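Local coordinates for protein ribulose-bisphosphate carboxylase (Alicyclobacillus acidocaldarius subsp. acidocaldarius, PDB 4NAS) that belongs to the RuBisCO large-chain family, pairing an N-terminal domain with a TIM-barrel domain that holds a calcium ion, at residues B[150-155]-B[179-184]; B[162-167]-B[194-199]; B[187-192]-B[225-230]; B[241-246]-B[290-295]; B[362-365]-B[370-373]. All blocks are in the same frame, centred on the assembly; numbering follows the deposited sequence.

Contact 1 of 5, residues B[150-155]-B[179-184]. With CA (calcium ion), chain K.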
# COMPACT_ATOMS: atom_id res chain seq x y z
N LYS B 150 16.04 -21.89 1.47
CA LYS B 150 16.10 -21.68 2.92
C LYS B 150 17.00 -20.49 3.27
O LYS B 150 16.82 -19.85 4.32
CB LYS B 150 16.53 -22.96 3.64
CG LYS B 150 17.99 -23.35 3.45
CD LYS B 150 18.26 -24.69 4.11
CE LYS B 150 19.72 -25.11 3.94
NZ LYS B 150 19.89 -26.56 4.18
N ALA B 151 17.93 -20.17 2.37
CA ALA B 151 18.96 -19.14 2.62
C ALA B 151 19.45 -18.53 1.31
O ALA B 151 19.79 -19.26 0.37
CB ALA B 151 20.13 -19.72 3.39
N CYS B 152 19.51 -17.20 1.24
CA CYS B 152 19.89 -16.51 -0.00
C CYS B 152 21.00 -15.48 0.20
O CYS B 152 22.12 -15.63 -0.32
CB CYS B 152 18.67 -15.83 -0.62
SG CYS B 152 17.31 -16.95 -1.03
N ALA B 153 20.66 -14.43 0.93
CA ALA B 153 21.59 -13.34 1.26
C ALA B 153 22.92 -13.85 1.82
O ALA B 153 22.95 -14.63 2.78
CB ALA B 153 20.93 -12.37 2.25
N GLY B 154 24.02 -13.39 1.23
CA GLY B 154 25.35 -13.74 1.70
C GLY B 154 26.02 -14.88 0.94
O GLY B 154 27.24 -15.02 0.96
N LEU B 155 25.22 -15.70 0.27
CA LEU B 155 25.73 -16.86 -0.45
C LEU B 155 26.25 -16.51 -1.85
O LEU B 155 25.70 -15.64 -2.54
CB LEU B 155 24.65 -17.94 -0.52
CG LEU B 155 24.17 -18.48 0.83
CD1 LEU B 155 23.10 -19.56 0.65
CD2 LEU B 155 25.37 -19.02 1.60
N GLU B 179 11.37 -14.29 -0.47
CA GLU B 179 10.95 -12.94 -0.88
C GLU B 179 11.83 -11.81 -0.33
O GLU B 179 11.73 -10.65 -0.81
CB GLU B 179 9.47 -12.68 -0.49
CG GLU B 179 9.25 -12.25 0.99
CD GLU B 179 9.36 -13.41 1.97
OE1 GLU B 179 9.28 -14.57 1.52
OE2 GLU B 179 9.53 -13.19 3.20
N ILE B 180 12.65 -12.11 0.67
CA ILE B 180 13.56 -11.10 1.22
C ILE B 180 14.86 -10.92 0.44
O ILE B 180 15.70 -10.09 0.79
CB ILE B 180 13.89 -11.37 2.69
CG1 ILE B 180 14.53 -12.75 2.82
CG2 ILE B 180 12.62 -11.28 3.54
CD1 ILE B 180 15.26 -12.97 4.15
N PHE B 181 15.05 -11.71 -0.62
CA PHE B 181 16.31 -11.66 -1.37
C PHE B 181 16.38 -10.41 -2.24
O PHE B 181 15.83 -10.40 -3.34
CB PHE B 181 16.41 -12.89 -2.28
CG PHE B 181 17.80 -13.17 -2.80
CD1 PHE B 181 18.89 -12.39 -2.44
CD2 PHE B 181 18.01 -14.22 -3.67
CE1 PHE B 181 20.19 -12.67 -2.92
CE2 PHE B 181 19.28 -14.52 -4.15
CZ PHE B 181 20.37 -13.73 -3.78
N PHE B 182 17.05 -9.36 -1.76
CA PHE B 182 17.18 -8.11 -2.51
C PHE B 182 18.61 -7.75 -2.95
O PHE B 182 18.81 -7.21 -4.03
CB PHE B 182 16.56 -6.95 -1.73
CG PHE B 182 15.08 -7.04 -1.60
CD1 PHE B 182 14.26 -6.70 -2.66
CD2 PHE B 182 14.49 -7.45 -0.41
CE1 PHE B 182 12.90 -6.78 -2.56
CE2 PHE B 182 13.10 -7.54 -0.30
CZ PHE B 182 12.31 -7.21 -1.36
N THR B 183 19.61 -8.04 -2.11
CA THR B 183 21.00 -7.73 -2.47
C THR B 183 21.48 -8.44 -3.75
O THR B 183 21.33 -9.66 -3.91
CB THR B 183 22.00 -8.03 -1.32
OG1 THR B 183 23.34 -7.96 -1.84
CG2 THR B 183 21.78 -9.42 -0.75
N GLU B 184 22.08 -7.66 -4.65
CA GLU B 184 22.64 -8.23 -5.87
C GLU B 184 24.17 -8.27 -5.81
O GLU B 184 24.84 -8.20 -6.83
CB GLU B 184 22.16 -7.45 -7.09
CG GLU B 184 20.64 -7.26 -7.14
CD GLU B 184 20.17 -6.46 -8.36
OE1 GLU B 184 20.86 -6.48 -9.40
OE2 GLU B 184 19.09 -5.83 -8.27
CA CA K . 9.82 -16.49 2.63
O HOH W 1 10.37 -15.18 4.78
O HOH W 2 7.54 -16.75 2.51
O HOH W 3 10.42 -18.43 3.48
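The CA atoms of A153 and F181 come within 6.1 Å where two loops meet, one of them folded by a type II beta turn from C152 to L155 that the bond from L155 N to C152 O closes at 3.2 Å. G154 takes the third place of that turn with a positive phi. The principal side-chain contact is C152 CB over one face of the F181 ring. This CB stands 3.6 Å from the F181 ring centroid and 17° off the ring normal, a CH-pi contact, with the closest approach, 3.5 Å, from C152 CB to F181 CD2. The C152 SG atom is oblique and further off, 4.5 Å from the same centroid, a sulfur-aromatic contact. With CG anti to the backbone N (chi1 -163°), the end of the F181 side chain comes nearer to 150-155. Beyond the ring, A153 CB and T183 CG2 meet more loosely at 4.3 Å. R192 of the helix 189-207 also packs on F181, and T38 of the second subunit lies against A153. At the start of 179-184, E179 OE1 binds calcium at 2.3 Å, while E179 OE2 accepts a hydrogen bond from a water that is itself a calcium ligand. This buried loop packing therefore adjoins the metal site of the TIM-barrel domain, where the carboxylated K176, D178 and E179 are the protein ligands.

Contact 2 of 5, residues B[162-167]-B[194-199]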
# COMPACT_ATOMS: atom_id res chain seq x y z
N GLU B 162 24.06 -24.92 -5.96
CA GLU B 162 24.01 -26.21 -5.29
C GLU B 162 22.72 -26.36 -4.51
O GLU B 162 22.12 -27.44 -4.48
CB GLU B 162 25.21 -26.38 -4.36
CG GLU B 162 25.09 -27.57 -3.44
N ALA B 163 22.31 -25.27 -3.87
CA ALA B 163 21.09 -25.24 -3.07
C ALA B 163 19.90 -25.41 -4.00
O ALA B 163 18.90 -26.03 -3.65
CB ALA B 163 20.99 -23.94 -2.28
N PHE B 164 20.01 -24.85 -5.20
CA PHE B 164 18.94 -24.99 -6.18
C PHE B 164 18.87 -26.44 -6.61
O PHE B 164 17.79 -27.01 -6.73
CB PHE B 164 19.15 -24.07 -7.38
CG PHE B 164 18.16 -24.30 -8.49
CD1 PHE B 164 16.90 -23.74 -8.44
CD2 PHE B 164 18.49 -25.12 -9.57
CE1 PHE B 164 15.98 -23.97 -9.45
CE2 PHE B 164 17.58 -25.35 -10.58
CZ PHE B 164 16.32 -24.78 -10.52
N GLY B 165 20.05 -27.04 -6.82
CA GLY B 165 20.14 -28.40 -7.30
C GLY B 165 19.55 -29.41 -6.34
O GLY B 165 18.82 -30.31 -6.76
N GLU B 166 19.86 -29.26 -5.06
CA GLU B 166 19.29 -30.09 -4.00
C GLU B 166 17.77 -30.10 -4.06
O GLU B 166 17.16 -31.16 -4.01
CB GLU B 166 19.75 -29.63 -2.62
CG GLU B 166 21.22 -29.93 -2.33
CD GLU B 166 21.56 -31.42 -2.40
OE1 GLU B 166 21.96 -31.90 -3.48
OE2 GLU B 166 21.43 -32.10 -1.36
N GLN B 167 17.15 -28.93 -4.16
CA GLN B 167 15.69 -28.87 -4.31
C GLN B 167 15.19 -29.56 -5.59
O GLN B 167 14.26 -30.37 -5.53
CB GLN B 167 15.18 -27.42 -4.24
CG GLN B 167 15.23 -26.85 -2.84
CD GLN B 167 15.21 -25.34 -2.84
OE1 GLN B 167 14.21 -24.71 -2.45
NE2 GLN B 167 16.31 -24.74 -3.27
N ARG B 194 20.02 -17.55 -15.45
CA ARG B 194 20.89 -18.27 -16.38
C ARG B 194 21.44 -19.55 -15.76
O ARG B 194 21.37 -20.61 -16.37
CB ARG B 194 22.07 -17.40 -16.81
CG ARG B 194 21.73 -16.29 -17.78
CD ARG B 194 22.99 -15.83 -18.54
NE ARG B 194 22.78 -14.54 -19.21
CZ ARG B 194 22.89 -13.36 -18.61
NH1 ARG B 194 23.22 -13.29 -17.32
NH2 ARG B 194 22.68 -12.25 -19.29
N ALA B 195 21.97 -19.43 -14.55
CA ALA B 195 22.68 -20.52 -13.88
C ALA B 195 21.77 -21.66 -13.44
O ALA B 195 22.10 -22.83 -13.64
CB ALA B 195 23.46 -19.98 -12.69
N TYR B 196 20.63 -21.32 -12.84
CA TYR B 196 19.69 -22.33 -12.37
C TYR B 196 19.08 -23.07 -13.57
O TYR B 196 18.68 -24.22 -13.45
CB TYR B 196 18.57 -21.73 -11.50
CG TYR B 196 19.01 -21.02 -10.23
CD1 TYR B 196 20.37 -20.85 -9.91
CD2 TYR B 196 18.07 -20.52 -9.34
CE1 TYR B 196 20.75 -20.20 -8.76
CE2 TYR B 196 18.45 -19.87 -8.19
CZ TYR B 196 19.78 -19.71 -7.90
OH TYR B 196 20.11 -19.05 -6.75
N ALA B 197 18.97 -22.38 -14.70
CA ALA B 197 18.54 -23.02 -15.93
C ALA B 197 19.43 -24.20 -16.30
O ALA B 197 18.94 -25.30 -16.57
CB ALA B 197 18.51 -22.01 -17.07
N ALA B 198 20.74 -23.97 -16.32
CA ALA B 198 21.67 -25.04 -16.69
C ALA B 198 21.63 -26.21 -15.70
O ALA B 198 21.59 -27.37 -16.11
CB ALA B 198 23.09 -24.50 -16.83
N LYS B 199 21.62 -25.90 -14.40
CA LYS B 199 21.60 -26.93 -13.38
C LYS B 199 20.34 -27.76 -13.53
O LYS B 199 20.39 -28.99 -13.49
CB LYS B 199 21.66 -26.29 -11.99
CG LYS B 199 21.85 -27.26 -10.83
CD LYS B 199 23.23 -27.97 -10.89
CE LYS B 199 23.54 -28.63 -9.55
NZ LYS B 199 24.38 -29.87 -9.69
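An offset aromatic stack of F164 on Y196 joins two helices of the TIM-barrel domain, 157-168 and 189-207, which follow each other in the chain. Their short segments run in broadly the same direction, at a signed crossing angle of -41°, with axes 9.7 Å apart at closest. The ring centroids are 4.7 Å apart and the planes 20° from parallel, which supports the offset assignment. The displacement is such that each ring lies over the other residue's beta carbon: Y196 CB stands 3.7 Å from the F164 ring centroid, and F164 CB stands 4.1 Å from the Y196 ring centroid, both almost on the ring normals. The pair thus makes two reciprocal CH-pi contacts as well as the stack. The first torsion of F164 (chi1 173°) points CG away from its own backbone N, which carries the ring across to the neighbouring helix. L160 and V161 pack on Y196 from the first helix, and Y213 brings a further ring to it at an inclined angle.

K199 adds an aliphatic flank. Its CB comes to the edge of the F164 ring, and the chain, bent at chi2, passes over G165, whose lack of a side chain allows K199 CE within 4.1 Å of G165 CA. The charged end continues toward E202 in a long, weak ion pair. Apolar contact, with no polar bond, therefore joins these segments; a backbone carbonyl, Y196 O, lies 3.3 Å from F164 CE2.

Contact 3 of 5, residues B[187-192]-B[225-230]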
# COMPACT_ATOMS: atom_id res chain seq x y z
N ALA B 187 25.08 -12.45 -6.46
CA ALA B 187 24.46 -13.03 -7.65
C ALA B 187 23.25 -12.19 -8.05
O ALA B 187 22.27 -12.12 -7.32
CB ALA B 187 24.04 -14.46 -7.39
N THR B 188 23.35 -11.57 -9.22
CA THR B 188 22.26 -10.79 -9.77
C THR B 188 21.12 -11.71 -10.20
O THR B 188 21.34 -12.88 -10.51
CB THR B 188 22.72 -10.02 -11.00
OG1 THR B 188 23.05 -10.94 -12.05
CG2 THR B 188 23.92 -9.18 -10.66
N PRO B 189 19.89 -11.19 -10.19
CA PRO B 189 18.75 -11.97 -10.67
C PRO B 189 18.96 -12.57 -12.08
O PRO B 189 18.58 -13.72 -12.33
CB PRO B 189 17.61 -10.94 -10.65
CG PRO B 189 17.93 -10.13 -9.41
CD PRO B 189 19.46 -9.97 -9.48
N GLU B 190 19.59 -11.81 -12.97
CA GLU B 190 19.78 -12.32 -14.32
C GLU B 190 20.80 -13.47 -14.33
O GLU B 190 20.62 -14.44 -15.07
CB GLU B 190 20.15 -11.21 -15.33
CG GLU B 190 20.63 -9.88 -14.78
CD GLU B 190 19.53 -9.04 -14.10
OE1 GLU B 190 18.56 -8.59 -14.75
OE2 GLU B 190 19.68 -8.80 -12.89
N ASP B 191 21.83 -13.38 -13.49
CA ASP B 191 22.82 -14.45 -13.39
C ASP B 191 22.23 -15.70 -12.73
O ASP B 191 22.62 -16.84 -13.06
CB ASP B 191 24.07 -13.99 -12.64
CG ASP B 191 24.96 -13.09 -13.48
OD1 ASP B 191 24.78 -13.03 -14.72
OD2 ASP B 191 25.86 -12.44 -12.90
N ARG B 192 21.31 -15.51 -11.79
CA ARG B 192 20.61 -16.63 -11.16
C ARG B 192 19.72 -17.36 -12.15
O ARG B 192 19.70 -18.59 -12.18
CB ARG B 192 19.80 -16.18 -9.94
CG ARG B 192 20.67 -15.55 -8.86
CD ARG B 192 20.00 -15.56 -7.50
NE ARG B 192 18.69 -14.92 -7.51
CZ ARG B 192 18.49 -13.62 -7.30
NH1 ARG B 192 19.51 -12.81 -7.10
NH2 ARG B 192 17.25 -13.14 -7.29
N ARG B 225 9.67 -3.01 -15.54
CA ARG B 225 9.04 -3.71 -16.67
C ARG B 225 10.12 -4.22 -17.64
O ARG B 225 10.04 -5.36 -18.15
CB ARG B 225 7.99 -2.81 -17.35
CG ARG B 225 6.79 -3.57 -17.92
CD ARG B 225 5.63 -2.64 -18.27
NE ARG B 225 6.05 -1.60 -19.21
CZ ARG B 225 5.23 -0.75 -19.82
NH1 ARG B 225 3.93 -0.81 -19.60
NH2 ARG B 225 5.72 0.15 -20.65
N GLU B 226 11.14 -3.41 -17.88
CA GLU B 226 12.27 -3.87 -18.69
C GLU B 226 12.99 -5.05 -18.03
O GLU B 226 13.36 -6.02 -18.70
CB GLU B 226 13.25 -2.73 -18.96
CG GLU B 226 14.43 -3.13 -19.87
CD GLU B 226 13.99 -3.57 -21.27
OE1 GLU B 226 12.94 -3.10 -21.75
OE2 GLU B 226 14.70 -4.40 -21.90
N ARG B 227 13.18 -5.00 -16.71
CA ARG B 227 13.82 -6.13 -16.04
C ARG B 227 12.96 -7.40 -16.13
O ARG B 227 13.48 -8.49 -16.35
CB ARG B 227 14.18 -5.82 -14.57
CG ARG B 227 15.01 -6.95 -13.94
CD ARG B 227 15.60 -6.62 -12.57
NE ARG B 227 17.03 -6.99 -12.48
CZ ARG B 227 17.81 -6.65 -11.46
NH1 ARG B 227 17.30 -5.97 -10.44
NH2 ARG B 227 19.08 -7.01 -11.44
N ALA B 228 11.65 -7.25 -15.96
CA ALA B 228 10.73 -8.38 -16.07
C ALA B 228 10.85 -9.04 -17.45
O ALA B 228 10.79 -10.27 -17.59
CB ALA B 228 9.30 -7.91 -15.85
N ARG B 229 11.01 -8.19 -18.46
CA ARG B 229 11.12 -8.66 -19.84
C ARG B 229 12.42 -9.44 -20.03
O ARG B 229 12.43 -10.48 -20.70
CB ARG B 229 11.11 -7.49 -20.82
CG ARG B 229 9.81 -6.71 -20.92
CD ARG B 229 9.93 -5.69 -22.05
NE ARG B 229 8.83 -4.73 -22.10
CZ ARG B 229 8.98 -3.42 -21.93
NH1 ARG B 229 7.93 -2.61 -21.99
NH2 ARG B 229 10.19 -2.92 -21.71
N ARG B 230 13.51 -8.93 -19.47
CA ARG B 230 14.81 -9.58 -19.63
C ARG B 230 14.77 -10.92 -18.94
O ARG B 230 15.26 -11.91 -19.50
CB ARG B 230 15.94 -8.73 -19.03
CG ARG B 230 16.21 -7.42 -19.75
CD ARG B 230 17.55 -6.84 -19.31
NE ARG B 230 17.69 -6.79 -17.85
CZ ARG B 230 17.52 -5.70 -17.11
NH1 ARG B 230 17.67 -5.75 -15.79
NH2 ARG B 230 17.21 -4.54 -17.69
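Both carboxylate oxygens of E190 face the arginines R227 and R230, giving a three-residue salt-bridge network. E190 OE1 accepts two sound bonds. R227 NE reaches it at 3.2 Å along a nearly straight line (172°), and E190 OE1 meets it with its syn lone pair, on the side of the other oxygen. R230 NH1 also lies 3.2 Å from E190 OE1, again almost straight, but it arrives from above the carboxylate plane, 41° out of it. A bend at chi2 (-71°) of E190 brings its carboxylate nearly coplanar with the R227 guanidinium, whose edge is turned to both oxygens. E190 OE2 faces R227 NH2, but the modelled spacing is too short to trust in detail. R227 has further acceptors: E184 OE1 takes NH2 in a second salt bridge, and T218 O takes NH1. Over one face of this guanidinium lies the P189 ring, with P189 CD 3.6 Å from R227 NH2, while R227 CA lies over one face of the R230 guanidinium.

Within 187-192 the helix start is closed locally. T188 is the N-cap of helix 189-207, its OG1 accepting from D191 N at 3.1 Å, and R192 N bonds to T188 O at 2.9 Å; the R192 side chain turns to D177 and Y213. The salt bridges of E190 tie the start of helix 189-207 to helix 221-233, the two helices that precede and follow strand 214-216 in the alternating beta/alpha order of the TIM-barrel domain.

Contact 4 of 5, residues B[241-246]-B[290-295]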
# COMPACT_ATOMS: atom_id res chain seq x y z
N VAL B 241 6.68 -11.58 -7.15
CA VAL B 241 6.44 -10.17 -6.98
C VAL B 241 5.80 -9.91 -5.62
O VAL B 241 4.77 -10.52 -5.28
CB VAL B 241 5.54 -9.59 -8.10
CG1 VAL B 241 5.37 -8.08 -7.94
CG2 VAL B 241 6.13 -9.87 -9.47
N ASN B 242 6.45 -9.04 -4.85
CA ASN B 242 5.85 -8.47 -3.65
C ASN B 242 4.81 -7.40 -4.01
O ASN B 242 5.07 -6.19 -3.96
CB ASN B 242 6.93 -7.88 -2.77
CG ASN B 242 7.85 -8.96 -2.21
OD1 ASN B 242 7.40 -9.89 -1.53
ND2 ASN B 242 9.14 -8.85 -2.52
N VAL B 243 3.64 -7.88 -4.36
CA VAL B 243 2.64 -7.00 -4.99
C VAL B 243 2.26 -5.79 -4.15
O VAL B 243 2.20 -4.63 -4.65
CB VAL B 243 1.39 -7.81 -5.33
CG1 VAL B 243 0.38 -6.92 -6.06
CG2 VAL B 243 1.80 -8.99 -6.21
N VAL B 244 1.94 -6.03 -2.89
CA VAL B 244 1.50 -4.95 -2.02
C VAL B 244 2.62 -3.92 -1.76
O VAL B 244 2.35 -2.72 -1.64
CB VAL B 244 0.89 -5.49 -0.67
CG1 VAL B 244 0.47 -4.33 0.28
CG2 VAL B 244 -0.30 -6.41 -0.95
N ALA B 245 3.86 -4.38 -1.69
CA ALA B 245 4.97 -3.44 -1.48
C ALA B 245 5.10 -2.51 -2.69
O ALA B 245 5.37 -1.29 -2.55
CB ALA B 245 6.26 -4.19 -1.24
N TYR B 246 4.89 -3.06 -3.88
CA TYR B 246 5.12 -2.27 -5.08
C TYR B 246 3.88 -1.47 -5.48
O TYR B 246 4.00 -0.38 -6.04
CB TYR B 246 5.54 -3.17 -6.23
CG TYR B 246 7.03 -3.33 -6.35
CD1 TYR B 246 7.83 -2.24 -6.69
CD2 TYR B 246 7.63 -4.56 -6.17
CE1 TYR B 246 9.20 -2.38 -6.81
CE2 TYR B 246 9.02 -4.71 -6.29
CZ TYR B 246 9.79 -3.61 -6.61
OH TYR B 246 11.15 -3.74 -6.77
N GLN B 290 -9.33 -11.01 -4.57
CA GLN B 290 -9.98 -10.21 -5.59
C GLN B 290 -9.01 -9.31 -6.33
O GLN B 290 -8.94 -9.34 -7.56
CB GLN B 290 -11.07 -9.36 -4.92
CG GLN B 290 -11.99 -8.61 -5.90
CD GLN B 290 -13.20 -8.02 -5.18
OE1 GLN B 290 -13.12 -7.65 -4.01
NE2 GLN B 290 -14.33 -7.92 -5.88
N LEU B 291 -8.28 -8.49 -5.60
CA LEU B 291 -7.33 -7.54 -6.19
C LEU B 291 -6.15 -8.22 -6.91
O LEU B 291 -5.68 -7.74 -7.95
CB LEU B 291 -6.78 -6.63 -5.10
CG LEU B 291 -7.82 -5.71 -4.45
CD1 LEU B 291 -7.16 -4.66 -3.59
CD2 LEU B 291 -8.66 -5.07 -5.51
N MSE B 292 -5.67 -9.33 -6.34
CA MSE B 292 -4.58 -10.10 -6.95
C MSE B 292 -4.94 -10.65 -8.32
O MSE B 292 -4.15 -10.58 -9.26
CB MSE B 292 -4.18 -11.26 -6.04
CG MSE B 292 -3.49 -10.85 -4.78
SE MSE B 292 -1.87 -9.86 -5.16
CE MSE B 292 -1.18 -9.84 -3.37
N ARG B 293 -6.14 -11.24 -8.44
CA ARG B 293 -6.58 -11.77 -9.73
C ARG B 293 -6.72 -10.63 -10.76
O ARG B 293 -6.31 -10.75 -11.93
CB ARG B 293 -7.89 -12.56 -9.58
CG ARG B 293 -8.44 -13.14 -10.87
CD ARG B 293 -9.65 -14.03 -10.57
NE ARG B 293 -10.08 -14.79 -11.74
CZ ARG B 293 -11.17 -15.55 -11.77
NH1 ARG B 293 -11.50 -16.21 -12.88
NH2 ARG B 293 -11.95 -15.63 -10.70
N LEU B 294 -7.25 -9.50 -10.32
CA LEU B 294 -7.43 -8.38 -11.24
C LEU B 294 -6.09 -7.84 -11.72
O LEU B 294 -5.93 -7.48 -12.88
CB LEU B 294 -8.19 -7.25 -10.56
CG LEU B 294 -9.65 -7.53 -10.17
CD1 LEU B 294 -10.26 -6.33 -9.39
CD2 LEU B 294 -10.46 -7.85 -11.41
N ALA B 295 -5.12 -7.81 -10.80
CA ALA B 295 -3.80 -7.26 -11.08
C ALA B 295 -2.97 -8.18 -11.97
O ALA B 295 -2.05 -7.72 -12.64
CB ALA B 295 -3.07 -6.97 -9.76
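V243 and the selenomethionine M292 reach toward each other tip to tip. The selenium sits against the valine's branches, 3.8 Å from V243 CG1 and 3.9 Å from V243 CG2, and the terminal methyl M292 CE closes on V243 CB at 3.8 Å. V244 adds a looser touch, its CG2 standing 4.3 Å from M292 CE. M292 gets there by a bend at chi2 (-59°), which turns SE and CE from the helix toward the valines.

The next shell adds apolar neighbours. A266 of strand 264-267 touches both V243 and M292, while Y248 and V251 of helix 248-256 pack on V243. Further out, routine helical backbone bonds lie behind them: Y246 N to N242 O at 3.1 Å begins the short helix 243-246, and A295 N to L291 O at 2.9 Å belongs to helix 284-295. N242 occupies the N-cap position, although its side chain makes no capping bond; it is also the centre of an inverse gamma turn. The side chains of N242 and A245 pack on V96 of the second subunit.

What is joined is the exit of strand 238-242, where the chain turns into a helix, and the last turns of helix 284-295. Strand 238-242 lies in the parallel sheet beside 264-267, consistent with the beta/alpha architecture of the TIM-barrel domain.

Contact 5 of 5, residues B[362-365]-B[370-373]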
# COMPACT_ATOMS: atom_id res chain seq x y z
N GLY B 362 9.67 -25.41 5.11
CA GLY B 362 10.19 -26.32 6.11
C GLY B 362 9.82 -27.75 5.77
O GLY B 362 10.50 -28.69 6.18
N GLY B 363 8.74 -27.92 5.01
CA GLY B 363 8.34 -29.24 4.55
C GLY B 363 9.39 -29.91 3.69
O GLY B 363 9.55 -31.14 3.69
N ILE B 364 10.12 -29.10 2.93
CA ILE B 364 11.21 -29.62 2.11
C ILE B 364 12.51 -29.65 2.91
O ILE B 364 13.17 -30.69 3.03
CB ILE B 364 11.44 -28.75 0.87
CG1 ILE B 364 10.19 -28.76 0.01
CG2 ILE B 364 12.61 -29.27 0.06
CD1 ILE B 364 9.94 -30.07 -0.64
N HIS B 365 12.87 -28.52 3.48
CA HIS B 365 14.17 -28.43 4.16
C HIS B 365 14.22 -29.07 5.54
O HIS B 365 15.30 -29.43 6.01
CB HIS B 365 14.67 -26.99 4.18
CG HIS B 365 14.85 -26.42 2.81
ND1 HIS B 365 15.95 -26.70 2.03
CD2 HIS B 365 14.06 -25.60 2.07
CE1 HIS B 365 15.84 -26.07 0.87
NE2 HIS B 365 14.70 -25.40 0.87
N GLY B 370 16.97 -34.61 3.95
CA GLY B 370 17.36 -33.53 3.05
C GLY B 370 16.28 -33.08 2.08
O GLY B 370 15.24 -33.75 1.94
N ALA B 371 16.52 -31.96 1.41
CA ALA B 371 15.54 -31.37 0.47
C ALA B 371 15.10 -32.38 -0.59
O ALA B 371 13.91 -32.51 -0.87
CB ALA B 371 16.12 -30.13 -0.18
N ARG B 372 16.06 -33.08 -1.17
CA ARG B 372 15.77 -34.09 -2.18
C ARG B 372 14.68 -35.05 -1.72
O ARG B 372 13.67 -35.24 -2.40
CB ARG B 372 17.01 -34.91 -2.56
CG ARG B 372 16.65 -36.01 -3.56
CD ARG B 372 17.86 -36.76 -4.11
NE ARG B 372 17.38 -37.80 -5.02
CZ ARG B 372 17.05 -39.03 -4.63
NH1 ARG B 372 17.18 -39.39 -3.36
NH2 ARG B 372 16.61 -39.90 -5.53
N MSE B 373 14.90 -35.64 -0.56
CA MSE B 373 13.91 -36.51 0.05
C MSE B 373 12.63 -35.75 0.41
O MSE B 373 11.54 -36.32 0.31
CB MSE B 373 14.50 -37.19 1.29
CG MSE B 373 15.63 -38.15 0.95
SE MSE B 373 15.04 -39.65 -0.15
CE MSE B 373 14.06 -40.59 1.23
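The carbonyl oxygen I364 O faces the CA of A371 at 3.6 Å, in a CA-H...O contact with 160° at the hydrogen. It is the one directed polar approach between the short helix 362-365 and the opening of helix 371-386, and a soft one. Both helices lie in the TIM-barrel domain, after strand 357-359. The CA atoms of H365 and A371 are 4.9 Å apart, the closest pair across the segments. Beside the carbonyl, the branch methyl of I364 does the apolar work: I364 CG2 lies 3.6 Å from A371 CB and as far from A371 O, CG1 being the branch that sits opposite the carbonyl carbon, beside the backbone N. The H365 ring approaches A371 CB obliquely, ND1 at 4.1 Å. G370, at the N-cap position, has a positive phi of 94° at the entry to the helix.

The chemistry is thus small methyl groups plus one C-H donor, without a conventional hydrogen bond across these segments, while NE2 of the imidazole turns to weak partners, I148 O and Q167 OE1. This suggests that the short connection and methyl packing, more than polar pairing, keep the short helix beside the start of helix 371-386.

In the fold
Contacts 1, 2 and 4 are buried, whereas 3 and 5 are partly buried, and the chemistry differs: carbon and sulfur or selenium packing inside, the salt-bridge network at contact 3, and methyl packing with a C-H...O approach at contact 5. Contacts 2 and 3 share helix 189-207, contact 3 at its N-terminal start and contact 2 further along. Contact 1 links to contact 3 through E184 OE1 and R227 NH2, to contact 4 through N242, which packs on E179 and F182, and to contact 5 through K150 against H365. Contact 2 meets contact 5 where Q167 approaches H365. Contacts 1 and 4 both touch the second subunit.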